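Local coordinates for protein actinorhodin polyketide putative beta-ketoacyl synthase 2 (Streptomyces coelicolor A3, PDB 1TQY) that serves as the chain length factor of the actinorhodin polyketide synthase, a ketosynthase-family subunit that probably sets the length of the growing polyketide chain, at residues N112-E123 with V135-Y145; S49-G57 with I213-A222. All coordinates share one frame; numbering follows the deposited sequence.

Contact 1 (N112-E123 with V135-Y145); sequences NACGGFDFTHRE and VSVYESFAWFY
The backbones come closest at G116 and W143 (CA atoms 4.0 Å apart), where G116 N, at the N-cap of helix 117-129, donates to W143 O over 3.0 Å. A water donates to C114 O at 2.6 Å and accepts from Y145 OH and, weakly, W143 NE1. One helical turn on, F119 lays its ring over the methyl of A142: CB stands 3.7 Å from the ring centroid and 6° off the normal, a CH-pi contact. The rim of the same ring takes E139, whose carboxylate lies within 12° of the ring plane and brings OE1 to 3.3 Å from F119 CD1. A bend in the E139 chain (chi2 65°) turns the carboxylate back to the helix, where its OE2 accepts from T120 OG1 at 2.8 Å on the syn lone pair. E139 OE1 is buried without a hydrogen-bond partner, beside this aromatic edge and the E123 methylene CG. T120 also sets CB 3.6 Å from W143 CD1, its hydroxyl lying over one indole face. Farther along, E123 OE1 receives S136 N at 2.8 Å from above its carboxylate plane, while its OE2 forms a salt bridge with K126, which would offset the nearby like charge of E139. D77 accepts from F119 N, D196 of strand 189-196 receives A113 N and C114 N, and H121 stacks on an aromatic side chain of a neighbouring subunit.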
loop_
_atom_site.group_PDB
_atom_site.type_symbol
_atom_site.label_atom_id
_atom_site.label_comp_id
_atom_site.label_asym_id
_atom_site.label_seq_id
_atom_site.Cartn_x
_atom_site.Cartn_y
_atom_site.Cartn_z
ATOM N N ASN B 112 3.690 -5.045 -0.021
ATOM C CA ASN B 112 5.126 -4.788 0.075
ATOM C C ASN B 112 5.393 -4.211 1.461
ATOM O O ASN B 112 4.756 -3.245 1.869
ATOM C CB ASN B 112 5.564 -3.784 -0.997
ATOM C CG ASN B 112 7.020 -3.934 -1.367
ATOM O OD1 ASN B 112 7.871 -4.166 -0.500
ATOM N ND2 ASN B 112 7.323 -3.792 -2.659
ATOM N N ALA B 113 6.327 -4.792 2.195
ATOM C CA ALA B 113 6.601 -4.300 3.540
ATOM C C ALA B 113 7.819 -3.381 3.672
ATOM O O ALA B 113 7.747 -2.334 4.320
ATOM C CB ALA B 113 6.745 -5.486 4.484
ATOM N N CYS B 114 8.931 -3.777 3.055
ATOM C CA CYS B 114 10.187 -3.031 3.127
ATOM C C CYS B 114 10.503 -2.255 1.867
ATOM O O CYS B 114 11.300 -1.325 1.901
ATOM C CB CYS B 114 11.349 -3.991 3.374
ATOM S SG CYS B 114 11.058 -5.161 4.703
ATOM N N GLY B 115 9.891 -2.652 0.756
ATOM C CA GLY B 115 10.169 -1.992 -0.507
ATOM C C GLY B 115 11.576 -2.380 -0.931
ATOM O O GLY B 115 12.154 -3.321 -0.379
ATOM N N GLY B 116 12.138 -1.656 -1.894
ATOM C CA GLY B 116 13.481 -1.962 -2.352
ATOM C C GLY B 116 14.508 -1.369 -1.417
ATOM O O GLY B 116 15.223 -0.451 -1.794
ATOM N N PHE B 117 14.601 -1.905 -0.201
ATOM C CA PHE B 117 15.522 -1.364 0.784
ATOM C C PHE B 117 17.023 -1.492 0.469
ATOM O O PHE B 117 17.762 -0.547 0.716
ATOM C CB PHE B 117 15.220 -1.945 2.168
ATOM C CG PHE B 117 15.519 -0.988 3.290
ATOM C CD1 PHE B 117 14.737 0.145 3.474
ATOM C CD2 PHE B 117 16.624 -1.178 4.111
ATOM C CE1 PHE B 117 15.050 1.081 4.454
ATOM C CE2 PHE B 117 16.944 -0.242 5.095
ATOM C CZ PHE B 117 16.156 0.889 5.263
ATOM N N ASP B 118 17.477 -2.634 -0.054
ATOM C CA ASP B 118 18.887 -2.777 -0.390
ATOM C C ASP B 118 19.234 -1.655 -1.367
ATOM O O ASP B 118 20.235 -0.958 -1.215
ATOM C CB ASP B 118 19.175 -4.125 -1.054
ATOM C CG ASP B 118 20.631 -4.246 -1.513
ATOM O OD1 ASP B 118 21.510 -4.557 -0.686
ATOM O OD2 ASP B 118 20.890 -4.021 -2.703
ATOM N N PHE B 119 18.383 -1.479 -2.369
ATOM C CA PHE B 119 18.602 -0.449 -3.367
ATOM C C PHE B 119 18.631 0.943 -2.748
ATOM O O PHE B 119 19.551 1.718 -2.999
ATOM C CB PHE B 119 17.519 -0.509 -4.456
ATOM C CG PHE B 119 17.865 0.271 -5.701
ATOM C CD1 PHE B 119 17.831 1.663 -5.705
ATOM C CD2 PHE B 119 18.269 -0.393 -6.857
ATOM C CE1 PHE B 119 18.198 2.387 -6.837
ATOM C CE2 PHE B 119 18.640 0.323 -7.995
ATOM C CZ PHE B 119 18.603 1.717 -7.982
ATOM N N THR B 120 17.643 1.272 -1.925
ATOM C CA THR B 120 17.627 2.614 -1.350
ATOM C C THR B 120 18.784 2.883 -0.383
ATOM O O THR B 120 19.254 4.016 -0.284
ATOM C CB THR B 120 16.255 2.925 -0.664
ATOM O OG1 THR B 120 16.120 4.337 -0.513
ATOM C CG2 THR B 120 16.161 2.290 0.722
ATOM N N HIS B 121 19.241 1.853 0.332
ATOM C CA HIS B 121 20.356 2.029 1.265
ATOM C C HIS B 121 21.591 2.484 0.481
ATOM O O HIS B 121 22.271 3.444 0.861
ATOM C CB HIS B 121 20.654 0.719 1.997
ATOM C CG HIS B 121 21.752 0.820 3.018
ATOM N ND1 HIS B 121 22.245 -0.284 3.681
ATOM C CD2 HIS B 121 22.470 1.878 3.467
ATOM C CE1 HIS B 121 23.219 0.090 4.492
ATOM N NE2 HIS B 121 23.376 1.395 4.381
ATOM N N ARG B 122 21.875 1.808 -0.625
ATOM C CA ARG B 122 23.028 2.180 -1.446
ATOM C C ARG B 122 22.873 3.609 -1.969
ATOM O O ARG B 122 23.858 4.347 -2.084
ATOM C CB ARG B 122 23.188 1.202 -2.621
ATOM C CG ARG B 122 23.334 -0.246 -2.186
ATOM C CD ARG B 122 23.227 -1.212 -3.339
ATOM N NE ARG B 122 23.270 -2.585 -2.852
ATOM C CZ ARG B 122 24.328 -3.137 -2.266
ATOM N NH1 ARG B 122 25.438 -2.433 -2.105
ATOM N NH2 ARG B 122 24.271 -4.383 -1.819
ATOM N N GLU B 123 21.647 4.019 -2.282
ATOM C CA GLU B 123 21.445 5.379 -2.791
ATOM C C GLU B 123 21.640 6.403 -1.682
ATOM O O GLU B 123 22.105 7.520 -1.930
ATOM C CB GLU B 123 20.057 5.523 -3.437
ATOM C CG GLU B 123 19.891 4.755 -4.757
ATOM C CD GLU B 123 21.016 5.027 -5.763
ATOM O OE1 GLU B 123 21.456 6.196 -5.873
ATOM O OE2 GLU B 123 21.443 4.068 -6.456
ATOM N N VAL B 135 23.278 9.958 -7.243
ATOM C CA VAL B 135 22.056 9.171 -7.101
ATOM C C VAL B 135 21.520 8.644 -8.422
ATOM O O VAL B 135 21.414 9.370 -9.412
ATOM C CB VAL B 135 20.938 9.968 -6.373
ATOM C CG1 VAL B 135 19.616 9.192 -6.417
ATOM C CG2 VAL B 135 21.335 10.202 -4.928
ATOM N N SER B 136 21.197 7.356 -8.418
ATOM C CA SER B 136 20.675 6.652 -9.585
ATOM C C SER B 136 19.403 7.245 -10.171
ATOM O O SER B 136 18.563 7.796 -9.455
ATOM C CB SER B 136 20.417 5.192 -9.228
ATOM O OG SER B 136 19.702 4.556 -10.266
ATOM N N VAL B 137 19.249 7.113 -11.480
ATOM C CA VAL B 137 18.058 7.628 -12.126
ATOM C C VAL B 137 16.879 6.688 -11.838
ATOM O O VAL B 137 15.737 7.001 -12.172
ATOM C CB VAL B 137 18.267 7.774 -13.670
ATOM C CG1 VAL B 137 19.272 8.887 -13.956
ATOM C CG2 VAL B 137 18.761 6.458 -14.263
ATOM N N TYR B 138 17.159 5.543 -11.207
ATOM C CA TYR B 138 16.116 4.562 -10.866
ATOM C C TYR B 138 15.663 4.641 -9.403
ATOM O O TYR B 138 14.681 4.003 -9.019
ATOM C CB TYR B 138 16.594 3.130 -11.127
ATOM C CG TYR B 138 17.163 2.923 -12.499
ATOM C CD1 TYR B 138 16.409 3.226 -13.639
ATOM C CD2 TYR B 138 18.477 2.471 -12.663
ATOM C CE1 TYR B 138 16.949 3.094 -14.910
ATOM C CE2 TYR B 138 19.034 2.333 -13.931
ATOM C CZ TYR B 138 18.265 2.651 -15.053
ATOM O OH TYR B 138 18.808 2.553 -16.316
ATOM N N GLU B 139 16.374 5.410 -8.588
ATOM C CA GLU B 139 16.015 5.528 -7.174
ATOM C C GLU B 139 14.581 6.016 -7.020
ATOM O O GLU B 139 13.924 5.725 -6.021
ATOM C CB GLU B 139 16.969 6.486 -6.458
ATOM C CG GLU B 139 16.576 6.844 -5.030
ATOM C CD GLU B 139 16.606 5.671 -4.045
ATOM O OE1 GLU B 139 16.908 4.521 -4.424
ATOM O OE2 GLU B 139 16.324 5.916 -2.858
ATOM N N SER B 140 14.103 6.747 -8.023
ATOM C CA SER B 140 12.750 7.304 -8.020
ATOM C C SER B 140 11.644 6.255 -8.036
ATOM O O SER B 140 10.516 6.544 -7.643
ATOM C CB SER B 140 12.568 8.246 -9.215
ATOM O OG SER B 140 12.857 7.566 -10.428
ATOM N N PHE B 141 11.949 5.038 -8.477
ATOM C CA PHE B 141 10.910 4.016 -8.509
ATOM C C PHE B 141 11.350 2.612 -8.099
ATOM O O PHE B 141 10.529 1.698 -8.066
ATOM C CB PHE B 141 10.279 3.945 -9.900
ATOM C CG PHE B 141 11.227 3.481 -10.971
ATOM C CD1 PHE B 141 11.856 4.394 -11.810
ATOM C CD2 PHE B 141 11.489 2.128 -11.143
ATOM C CE1 PHE B 141 12.734 3.969 -12.803
ATOM C CE2 PHE B 141 12.367 1.691 -12.134
ATOM C CZ PHE B 141 12.987 2.616 -12.965
ATOM N N ALA B 142 12.632 2.432 -7.799
ATOM C CA ALA B 142 13.135 1.115 -7.399
ATOM C C ALA B 142 12.854 0.805 -5.937
ATOM O O ALA B 142 12.843 -0.355 -5.542
ATOM C CB ALA B 142 14.624 1.029 -7.660
ATOM N N TRP B 143 12.614 1.841 -5.142
ATOM C CA TRP B 143 12.362 1.671 -3.715
ATOM C C TRP B 143 10.898 1.698 -3.257
ATOM O O TRP B 143 10.492 0.842 -2.477
ATOM C CB TRP B 143 13.118 2.749 -2.938
ATOM C CG TRP B 143 12.690 2.863 -1.494
ATOM C CD1 TRP B 143 12.827 1.913 -0.522
ATOM C CD2 TRP B 143 12.008 3.968 -0.882
ATOM N NE1 TRP B 143 12.271 2.356 0.654
ATOM C CE2 TRP B 143 11.761 3.613 0.461
ATOM C CE3 TRP B 143 11.580 5.222 -1.340
ATOM C CZ2 TRP B 143 11.102 4.463 1.356
ATOM C CZ3 TRP B 143 10.925 6.071 -0.451
ATOM C CH2 TRP B 143 10.693 5.684 0.884
ATOM N N PHE B 144 10.127 2.682 -3.729
ATOM C CA PHE B 144 8.741 2.847 -3.296
ATOM C C PHE B 144 7.943 1.542 -3.228
ATOM O O PHE B 144 8.211 0.583 -3.967
ATOM C CB PHE B 144 8.025 3.980 -4.098
ATOM C CG PHE B 144 7.467 3.577 -5.453
ATOM C CD1 PHE B 144 8.164 2.728 -6.310
ATOM C CD2 PHE B 144 6.248 4.116 -5.891
ATOM C CE1 PHE B 144 7.656 2.418 -7.595
ATOM C CE2 PHE B 144 5.730 3.820 -7.165
ATOM C CZ PHE B 144 6.434 2.968 -8.021
ATOM N N TYR B 145 6.992 1.500 -2.300
ATOM C CA TYR B 145 6.206 0.296 -2.051
ATOM C C TYR B 145 5.419 -0.266 -3.221
ATOM O O TYR B 145 5.213 -1.467 -3.302
ATOM C CB TYR B 145 5.318 0.544 -0.832
ATOM C CG TYR B 145 6.171 0.996 0.338
ATOM C CD1 TYR B 145 6.977 0.089 1.035
ATOM C CD2 TYR B 145 6.311 2.354 0.631
ATOM C CE1 TYR B 145 7.912 0.528 1.979
ATOM C CE2 TYR B 145 7.245 2.802 1.571
ATOM C CZ TYR B 145 8.047 1.879 2.234
ATOM O OH TYR B 145 9.015 2.328 3.100
HETATM O O HOH W 1 11.055 0.759 3.393
#

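Contact 2 (S49-G57 with I213-A222); sequences SRYPATLAG and ISTATDPDRA
L55 meets the loop 213-222 with both methyls, and their directions define the contact. CG lies anti to the carbonyl carbon (chi1 -66°), which extends the branched end from strand 55-57 into the curve of the loop. CD1 faces the backbone oxygen A216 O at 3.5 Å and the methyl of A222, with CB at 3.6 Å. On the other branch, L55 CD2 meets P219 CG at 3.9 Å, the two side chains crossing at about a right angle. Two residues earlier, A53 presents CB to I213 CG2 at 3.5 Å, a small methyl-to-methyl contact. On the exposed side, T215 sets CB 3.7 Å from P52 O.

Polar groups meet through water. One molecule lies 2.8 Å from T54 OG1 and within bonding distance of P52 O and T215 O. A second accepts from T54 N at 2.9 Å and lies within donor range of S214 O and A216 O. A third donates to both L55 O and S214 O. The loop also braces itself: S214 OG accepts from A216 N at 3.0 Å with a 164° angle, an ST turn, consistent with fixing the S214 and A216 carbonyls that face the waters.

Around this seam, A53 O accepts from W204 NE1 of helix 201-208, and A56 pairs with G41 in the small antiparallel sheet of strands 40-42 and 55-57. The segments share no direct hydrogen bond. Cohesion rests on the L55, A53, A222 and I213 methyls and the P219 ring, plus the three waters: apolar packing and water bridges, not a charged pair, join L55 and the residues before it to loop 213-222.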
loop_
_atom_site.group_PDB
_atom_site.type_symbol
_atom_site.label_atom_id
_atom_site.label_comp_id
_atom_site.label_asym_id
_atom_site.label_seq_id
_atom_site.Cartn_x
_atom_site.Cartn_y
_atom_site.Cartn_z
ATOM N N SER B 49 28.418 -11.118 12.088
ATOM C CA SER B 49 29.047 -11.443 13.362
ATOM C C SER B 49 29.108 -10.230 14.267
ATOM O O SER B 49 29.344 -10.355 15.464
ATOM C CB SER B 49 30.471 -11.946 13.141
ATOM O OG SER B 49 31.313 -10.885 12.712
ATOM N N ARG B 50 28.917 -9.049 13.704
ATOM C CA ARG B 50 28.982 -7.860 14.529
ATOM C C ARG B 50 27.616 -7.402 15.027
ATOM O O ARG B 50 27.498 -6.366 15.671
ATOM C CB ARG B 50 29.685 -6.742 13.768
ATOM C CG ARG B 50 29.095 -6.444 12.408
ATOM C CD ARG B 50 30.106 -5.745 11.543
ATOM N NE ARG B 50 30.563 -4.482 12.137
ATOM C CZ ARG B 50 31.321 -3.597 11.496
ATOM N NH1 ARG B 50 31.712 -2.496 12.100
ATOM N NH2 ARG B 50 31.689 -3.814 10.245
ATOM N N TYR B 51 26.586 -8.183 14.727
ATOM C CA TYR B 51 25.226 -7.870 15.165
ATOM C C TYR B 51 24.675 -9.004 16.028
ATOM O O TYR B 51 25.110 -10.150 15.912
ATOM C CB TYR B 51 24.322 -7.672 13.949
ATOM C CG TYR B 51 24.779 -6.568 13.040
ATOM C CD1 TYR B 51 24.702 -5.236 13.432
ATOM C CD2 TYR B 51 25.307 -6.858 11.784
ATOM C CE1 TYR B 51 25.140 -4.221 12.588
ATOM C CE2 TYR B 51 25.747 -5.851 10.939
ATOM C CZ TYR B 51 25.661 -4.538 11.344
ATOM O OH TYR B 51 26.082 -3.546 10.500
ATOM N N PRO B 52 23.697 -8.698 16.895
ATOM C CA PRO B 52 23.060 -9.672 17.794
ATOM C C PRO B 52 22.403 -10.846 17.070
ATOM O O PRO B 52 22.582 -11.996 17.451
ATOM C CB PRO B 52 22.016 -8.839 18.535
ATOM C CG PRO B 52 22.569 -7.462 18.494
ATOM C CD PRO B 52 23.150 -7.350 17.113
ATOM N N ALA B 53 21.621 -10.547 16.038
ATOM C CA ALA B 53 20.950 -11.584 15.267
ATOM C C ALA B 53 21.853 -11.924 14.090
ATOM O O ALA B 53 22.452 -11.029 13.496
ATOM C CB ALA B 53 19.604 -11.077 14.771
ATOM N N THR B 54 21.941 -13.207 13.747
ATOM C CA THR B 54 22.813 -13.636 12.660
ATOM C C THR B 54 22.204 -14.642 11.701
ATOM O O THR B 54 22.821 -14.999 10.696
ATOM C CB THR B 54 24.084 -14.284 13.218
ATOM O OG1 THR B 54 23.717 -15.455 13.958
ATOM C CG2 THR B 54 24.817 -13.326 14.131
ATOM N N LEU B 55 21.002 -15.108 12.006
ATOM C CA LEU B 55 20.357 -16.105 11.162
ATOM C C LEU B 55 19.236 -15.530 10.309
ATOM O O LEU B 55 18.506 -14.648 10.754
ATOM C CB LEU B 55 19.805 -17.235 12.034
ATOM C CG LEU B 55 20.795 -18.126 12.787
ATOM C CD1 LEU B 55 20.011 -19.221 13.500
ATOM C CD2 LEU B 55 21.795 -18.751 11.818
ATOM N N ALA B 56 19.107 -16.042 9.089
ATOM C CA ALA B 56 18.073 -15.593 8.171
ATOM C C ALA B 56 17.798 -16.617 7.082
ATOM O O ALA B 56 18.615 -17.503 6.824
ATOM C CB ALA B 56 18.465 -14.269 7.538
ATOM N N GLY B 57 16.627 -16.499 6.463
ATOM C CA GLY B 57 16.262 -17.392 5.381
ATOM C C GLY B 57 16.692 -16.763 4.064
ATOM O O GLY B 57 15.961 -15.956 3.488
ATOM N N ILE B 213 13.392 -10.525 16.873
ATOM C CA ILE B 213 14.231 -11.409 16.083
ATOM C C ILE B 213 15.107 -12.337 16.921
ATOM O O ILE B 213 15.766 -11.904 17.861
ATOM C CB ILE B 213 15.063 -10.565 15.128
ATOM C CG1 ILE B 213 14.091 -9.919 14.129
ATOM C CG2 ILE B 213 16.097 -11.400 14.407
ATOM C CD1 ILE B 213 14.756 -9.218 13.007
ATOM N N SER B 214 15.087 -13.623 16.582
ATOM C CA SER B 214 15.875 -14.607 17.304
ATOM C C SER B 214 17.365 -14.347 17.214
ATOM O O SER B 214 17.889 -14.016 16.146
ATOM C CB SER B 214 15.594 -16.016 16.782
ATOM O OG SER B 214 16.533 -16.929 17.320
ATOM N N THR B 215 18.051 -14.494 18.343
ATOM C CA THR B 215 19.491 -14.310 18.367
ATOM C C THR B 215 20.173 -15.676 18.453
ATOM O O THR B 215 21.344 -15.769 18.803
ATOM C CB THR B 215 19.951 -13.442 19.563
ATOM O OG1 THR B 215 19.543 -14.054 20.792
ATOM C CG2 THR B 215 19.364 -12.034 19.466
ATOM N N ALA B 216 19.446 -16.737 18.121
ATOM C CA ALA B 216 20.022 -18.085 18.171
ATOM C C ALA B 216 21.133 -18.252 17.127
ATOM O O ALA B 216 21.239 -17.448 16.208
ATOM C CB ALA B 216 18.928 -19.126 17.927
ATOM N N THR B 217 21.950 -19.293 17.266
ATOM C CA THR B 217 23.012 -19.544 16.293
ATOM C C THR B 217 22.815 -20.918 15.661
ATOM O O THR B 217 23.482 -21.262 14.691
ATOM C CB THR B 217 24.426 -19.471 16.932
ATOM O OG1 THR B 217 24.516 -20.397 18.023
ATOM C CG2 THR B 217 24.719 -18.051 17.429
ATOM N N ASP B 218 21.902 -21.702 16.225
ATOM C CA ASP B 218 21.587 -23.039 15.714
ATOM C C ASP B 218 20.382 -22.901 14.792
ATOM O O ASP B 218 19.254 -22.744 15.251
ATOM C CB ASP B 218 21.249 -23.981 16.879
ATOM C CG ASP B 218 20.971 -25.408 16.427
ATOM O OD1 ASP B 218 21.142 -25.716 15.224
ATOM O OD2 ASP B 218 20.584 -26.232 17.284
ATOM N N PRO B 219 20.608 -22.969 13.474
ATOM C CA PRO B 219 19.558 -22.848 12.456
ATOM C C PRO B 219 18.375 -23.791 12.642
ATOM O O PRO B 219 17.254 -23.447 12.283
ATOM C CB PRO B 219 20.302 -23.124 11.153
ATOM C CG PRO B 219 21.671 -22.637 11.439
ATOM C CD PRO B 219 21.919 -23.172 12.839
ATOM N N ASP B 220 18.623 -24.979 13.190
ATOM C CA ASP B 220 17.547 -25.940 13.393
ATOM C C ASP B 220 16.692 -25.587 14.594
ATOM O O ASP B 220 15.598 -26.125 14.753
ATOM C CB ASP B 220 18.083 -27.353 13.617
ATOM C CG ASP B 220 18.957 -27.835 12.492
ATOM O OD1 ASP B 220 18.553 -27.715 11.313
ATOM O OD2 ASP B 220 20.054 -28.356 12.791
ATOM N N ARG B 221 17.187 -24.696 15.446
ATOM C CA ARG B 221 16.445 -24.336 16.649
ATOM C C ARG B 221 16.427 -22.846 16.946
ATOM O O ARG B 221 16.752 -22.421 18.054
ATOM C CB ARG B 221 17.031 -25.083 17.853
ATOM C CG ARG B 221 16.913 -26.596 17.794
ATOM C CD ARG B 221 16.220 -27.106 19.044
ATOM N NE ARG B 221 14.785 -27.202 18.863
ATOM C CZ ARG B 221 13.896 -27.268 19.849
ATOM N NH1 ARG B 221 14.287 -27.241 21.119
ATOM N NH2 ARG B 221 12.604 -27.372 19.556
ATOM N N ALA B 222 16.022 -22.054 15.965
ATOM C CA ALA B 222 15.978 -20.610 16.145
ATOM C C ALA B 222 14.572 -20.053 15.976
ATOM O O ALA B 222 14.170 -19.117 16.668
ATOM C CB ALA B 222 16.930 -19.937 15.159
HETATM O O HOH W 2 22.983 -14.837 16.606
HETATM O O HOH W 3 20.229 -15.136 15.156
HETATM O O HOH W 4 16.986 -14.615 13.152
#

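In the fold
Contact 1 is mostly buried and joins the start of helix 117-129 to the segment that follows it closely in sequence; contact 2 is partly exposed and joins strand 55-57 and its lead-in to a loop 156 residues away. Along the chain, contact 1 is nested inside the loop that contact 2 closes. Their centres lie 26 Å apart and their nearest atoms about 8 Å, so they do not touch. Chemistry follows place: contact 1 has direct hydrogen bonds, carboxylates and aromatic packing near the partner subunit, whereas contact 2 uses methyls and bridging waters. The P219 side chain lies about 10 Å from the sodium ion bound by P21 and Q58.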